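Local coordinates for protein ESSC (Geobacillus thermodenitrificans, PDB 5FWH) that probably helps build the bacterial type VII secretion apparatus, as the N-terminal forkhead-associated region of an FtsK/SpoIIIE-type ATPase, at residues 39-51 / 55-67. Residues are numbered along the deposited sequence; the frame is centred on the assembly and turned at random.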
# COMPACT_ATOMS: atom_id res chain seq x y z
N PHE A 39 -18.74 0.47 8.92
CA PHE A 39 -18.97 -0.86 9.49
C PHE A 39 -19.57 -0.82 10.93
O PHE A 39 -19.29 0.12 11.70
CB PHE A 39 -17.66 -1.61 9.55
CG PHE A 39 -17.17 -2.15 8.23
CD1 PHE A 39 -17.50 -1.56 6.99
CD2 PHE A 39 -16.34 -3.25 8.22
CE1 PHE A 39 -17.01 -2.07 5.79
CE2 PHE A 39 -15.86 -3.78 7.03
CZ PHE A 39 -16.19 -3.19 5.81
N SER A 40 -20.32 -1.88 11.27
CA SER A 40 -20.99 -2.15 12.58
C SER A 40 -20.08 -2.65 13.72
O SER A 40 -20.23 -2.28 14.89
CB SER A 40 -22.05 -3.28 12.34
OG SER A 40 -21.48 -4.56 11.88
N PHE A 41 -19.20 -3.59 13.35
CA PHE A 41 -18.36 -4.35 14.26
C PHE A 41 -19.22 -5.08 15.33
O PHE A 41 -18.86 -5.13 16.52
CB PHE A 41 -17.27 -3.45 14.89
CG PHE A 41 -16.29 -2.90 13.89
CD1 PHE A 41 -15.26 -3.70 13.41
CD2 PHE A 41 -16.45 -1.63 13.40
CE1 PHE A 41 -14.38 -3.21 12.47
CE2 PHE A 41 -15.59 -1.13 12.47
CZ PHE A 41 -14.55 -1.92 12.00
N ARG A 42 -20.33 -5.67 14.88
CA ARG A 42 -21.19 -6.43 15.77
C ARG A 42 -20.52 -7.73 16.25
O ARG A 42 -20.76 -8.16 17.34
CB ARG A 42 -22.53 -6.70 15.14
CG ARG A 42 -23.66 -6.53 16.15
CD ARG A 42 -25.03 -6.82 15.54
NE ARG A 42 -25.11 -6.23 14.20
CZ ARG A 42 -25.24 -4.93 13.94
NH1 ARG A 42 -25.35 -4.03 14.92
NH2 ARG A 42 -25.27 -4.53 12.67
N ASN A 43 -19.64 -8.32 15.47
CA ASN A 43 -18.74 -9.35 16.06
C ASN A 43 -17.40 -8.76 16.63
O ASN A 43 -16.32 -9.34 16.46
CB ASN A 43 -18.57 -10.65 15.17
CG ASN A 43 -18.20 -10.38 13.69
OD1 ASN A 43 -17.75 -9.30 13.31
ND2 ASN A 43 -18.39 -11.42 12.84
N GLY A 44 -17.45 -7.63 17.32
CA GLY A 44 -16.22 -7.14 17.97
C GLY A 44 -15.45 -6.18 17.10
O GLY A 44 -15.55 -6.20 15.88
N TYR A 45 -14.72 -5.27 17.73
CA TYR A 45 -13.76 -4.49 17.03
C TYR A 45 -12.61 -5.47 16.69
O TYR A 45 -12.63 -6.68 17.10
CB TYR A 45 -13.32 -3.25 17.87
CG TYR A 45 -14.48 -2.32 18.28
CD1 TYR A 45 -15.45 -1.91 17.35
CD2 TYR A 45 -14.63 -1.87 19.61
CE1 TYR A 45 -16.51 -1.10 17.72
CE2 TYR A 45 -15.71 -1.04 19.99
CZ TYR A 45 -16.65 -0.65 19.05
OH TYR A 45 -17.73 0.19 19.40
N ILE A 46 -11.65 -5.00 15.89
CA ILE A 46 -10.50 -5.78 15.56
C ILE A 46 -9.39 -5.28 16.34
O ILE A 46 -9.13 -4.06 16.35
CB ILE A 46 -10.19 -5.76 14.06
CG1 ILE A 46 -11.42 -6.21 13.22
CG2 ILE A 46 -9.00 -6.67 13.73
CD1 ILE A 46 -11.99 -7.58 13.64
N GLN A 47 -8.75 -6.21 17.05
CA GLN A 47 -7.56 -5.89 17.84
C GLN A 47 -6.37 -6.48 17.15
O GLN A 47 -6.37 -7.67 16.78
CB GLN A 47 -7.66 -6.49 19.27
CG GLN A 47 -8.88 -6.13 20.14
CD GLN A 47 -10.15 -6.93 19.84
OE1 GLN A 47 -10.20 -8.18 19.92
NE2 GLN A 47 -11.19 -6.20 19.54
N ILE A 48 -5.34 -5.68 17.02
CA ILE A 48 -4.04 -6.09 16.52
C ILE A 48 -3.04 -5.82 17.63
O ILE A 48 -2.98 -4.71 18.11
CB ILE A 48 -3.62 -5.27 15.26
CG1 ILE A 48 -4.76 -5.16 14.27
CG2 ILE A 48 -2.43 -5.90 14.58
CD1 ILE A 48 -5.17 -6.46 13.60
N GLU A 49 -2.30 -6.82 18.06
CA GLU A 49 -1.25 -6.64 19.04
C GLU A 49 0.08 -7.24 18.59
O GLU A 49 0.11 -8.27 17.93
CB GLU A 49 -1.68 -7.17 20.42
CG GLU A 49 -1.67 -8.68 20.57
CD GLU A 49 -1.87 -9.19 22.02
OE1 GLU A 49 -2.93 -8.92 22.63
OE2 GLU A 49 -0.96 -9.90 22.53
N LYS A 50 1.18 -6.60 18.98
CA LYS A 50 2.53 -7.07 18.63
C LYS A 50 2.97 -8.13 19.62
O LYS A 50 2.55 -8.11 20.79
CB LYS A 50 3.50 -5.90 18.60
CG LYS A 50 4.22 -5.74 17.26
CD LYS A 50 5.04 -4.45 17.19
CE LYS A 50 6.14 -4.40 18.26
NZ LYS A 50 7.19 -3.36 18.04
N LYS A 51 3.81 -9.07 19.17
CA LYS A 51 4.22 -10.20 20.02
C LYS A 51 5.64 -10.08 20.66
O LYS A 51 5.82 -10.48 21.82
CB LYS A 51 4.04 -11.53 19.25
CG LYS A 51 5.30 -12.26 18.75
CD LYS A 51 5.84 -13.26 19.78
CE LYS A 51 7.04 -14.01 19.22
NZ LYS A 51 7.86 -14.66 20.29
N SER A 55 8.12 -10.23 16.10
CA SER A 55 8.12 -11.06 14.90
C SER A 55 6.74 -11.12 14.19
O SER A 55 6.69 -10.98 12.97
CB SER A 55 8.60 -12.48 15.23
OG SER A 55 7.80 -13.09 16.24
N THR A 56 5.65 -11.30 14.94
CA THR A 56 4.32 -11.40 14.34
C THR A 56 3.26 -10.55 15.03
O THR A 56 3.47 -10.06 16.13
CB THR A 56 3.89 -12.88 14.25
OG1 THR A 56 2.55 -12.95 13.79
CG2 THR A 56 3.97 -13.55 15.59
N LEU A 57 2.12 -10.34 14.36
CA LEU A 57 0.99 -9.61 14.94
C LEU A 57 -0.11 -10.57 15.26
O LEU A 57 -0.45 -11.41 14.46
CB LEU A 57 0.47 -8.55 13.97
CG LEU A 57 1.15 -7.19 13.96
CD1 LEU A 57 2.64 -7.29 14.16
CD2 LEU A 57 0.81 -6.47 12.67
N ALA A 58 -0.68 -10.44 16.44
CA ALA A 58 -1.80 -11.28 16.79
C ALA A 58 -3.03 -10.48 16.38
O ALA A 58 -3.08 -9.26 16.57
CB ALA A 58 -1.79 -11.56 18.26
N VAL A 59 -3.95 -11.16 15.73
CA VAL A 59 -5.19 -10.61 15.27
C VAL A 59 -6.27 -11.27 16.10
O VAL A 59 -6.44 -12.52 16.12
CB VAL A 59 -5.49 -10.82 13.76
CG1 VAL A 59 -6.83 -10.16 13.42
CG2 VAL A 59 -4.44 -10.17 12.87
N LEU A 60 -7.02 -10.44 16.79
CA LEU A 60 -8.15 -10.90 17.60
C LEU A 60 -9.44 -10.15 17.13
O LEU A 60 -9.42 -9.00 16.71
CB LEU A 60 -7.90 -10.63 19.07
CG LEU A 60 -6.50 -10.59 19.67
CD1 LEU A 60 -6.54 -9.82 20.98
CD2 LEU A 60 -6.00 -12.00 19.95
N GLN A 61 -10.57 -10.78 17.19
CA GLN A 61 -11.79 -10.06 16.79
C GLN A 61 -12.77 -9.85 17.95
O GLN A 61 -13.32 -8.77 18.06
CB GLN A 61 -12.41 -10.72 15.57
CG GLN A 61 -13.77 -10.16 15.19
CD GLN A 61 -14.31 -10.80 13.92
OE1 GLN A 61 -14.00 -11.96 13.63
NE2 GLN A 61 -15.12 -10.05 13.17
N GLY A 62 -12.96 -10.83 18.82
CA GLY A 62 -13.71 -10.52 20.07
C GLY A 62 -12.87 -10.62 21.33
O GLY A 62 -13.33 -11.12 22.35
N GLY A 63 -11.62 -10.20 21.27
CA GLY A 63 -10.68 -10.60 22.29
C GLY A 63 -10.22 -12.04 22.10
O GLY A 63 -9.39 -12.53 22.88
N ARG A 64 -10.73 -12.70 21.05
CA ARG A 64 -10.22 -14.00 20.69
C ARG A 64 -9.49 -13.94 19.35
O ARG A 64 -9.88 -13.18 18.41
CB ARG A 64 -11.30 -15.09 20.72
CG ARG A 64 -12.57 -14.86 19.91
CD ARG A 64 -13.68 -15.73 20.48
NE ARG A 64 -14.92 -15.46 19.77
CZ ARG A 64 -16.15 -15.61 20.26
NH1 ARG A 64 -16.40 -16.06 21.50
NH2 ARG A 64 -17.17 -15.31 19.46
N GLN A 65 -8.45 -14.75 19.29
CA GLN A 65 -7.55 -14.81 18.16
C GLN A 65 -8.21 -15.47 16.93
O GLN A 65 -8.94 -16.46 17.04
CB GLN A 65 -6.26 -15.50 18.56
CG GLN A 65 -5.05 -14.97 17.78
CD GLN A 65 -3.73 -15.41 18.38
OE1 GLN A 65 -3.44 -15.13 19.54
NE2 GLN A 65 -2.93 -16.11 17.59
N ILE A 66 -8.06 -14.84 15.78
CA ILE A 66 -8.54 -15.37 14.53
C ILE A 66 -7.39 -15.50 13.55
O ILE A 66 -7.60 -16.03 12.45
CB ILE A 66 -9.69 -14.53 13.95
CG1 ILE A 66 -9.27 -13.07 13.73
CG2 ILE A 66 -10.90 -14.59 14.88
CD1 ILE A 66 -10.20 -12.29 12.84
N GLY A 67 -6.19 -15.08 13.95
CA GLY A 67 -5.02 -15.22 13.08
C GLY A 67 -3.76 -14.62 13.67
O GLY A 67 -3.74 -14.04 14.75
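The backbone N of A58 donates to E49 O at 2.7 Å, and E49 N answers to A58 O. Two residues along the hairpin, Q47 and L60 form a second hydrogen-bonded pair, in which L60 N reaches Q47 O at 2.8 Å. Beyond this register the side chain of Q47 takes over. With CG beside the backbone N (chi1 -55°) and the chain bent at chi2, its OE1 turns back over the partner strand and accepts G63 N at 2.8 Å, the donor tilted out of the amide plane, which ties the tight turn after strand 57-60 to strand 46-50. On the same face E49 CG lies 3.7 Å from A58 CB, and L60 CD1 rests against Q47 CB.

Strands 46-50 and 57-60 are thus an antiparallel hairpin within a forkhead-associated beta sandwich: strand 23-27 flanks 46-50, and strand 65-69 flanks 57-60. A classic beta bulge interrupts the latter pairing, where I66 and G67 both face V59.

On the other face the contacts are mainly between apolar groups, and the aliphatic CG of K50 packs on L57 CD1. I48 lies alongside V59, CD1 to CG2 at 3.9 Å, while its CG2 branch crosses to L57 CD2 at 3.8 Å; I24 and I26 also touch I48, and W88 of strand 84-88 packs on L57. Near the 41-44 turn, Q61 extends fully, CG anti to the backbone N (chi1 172°), so that its CG passes 3.5 Å from I46 CD1 and its NE2 bonds to D78 O. The amide planes of N43 and Q61 stand 58° apart, and N43 ND2 makes a weak hydrogen bond to that same D78 carbonyl.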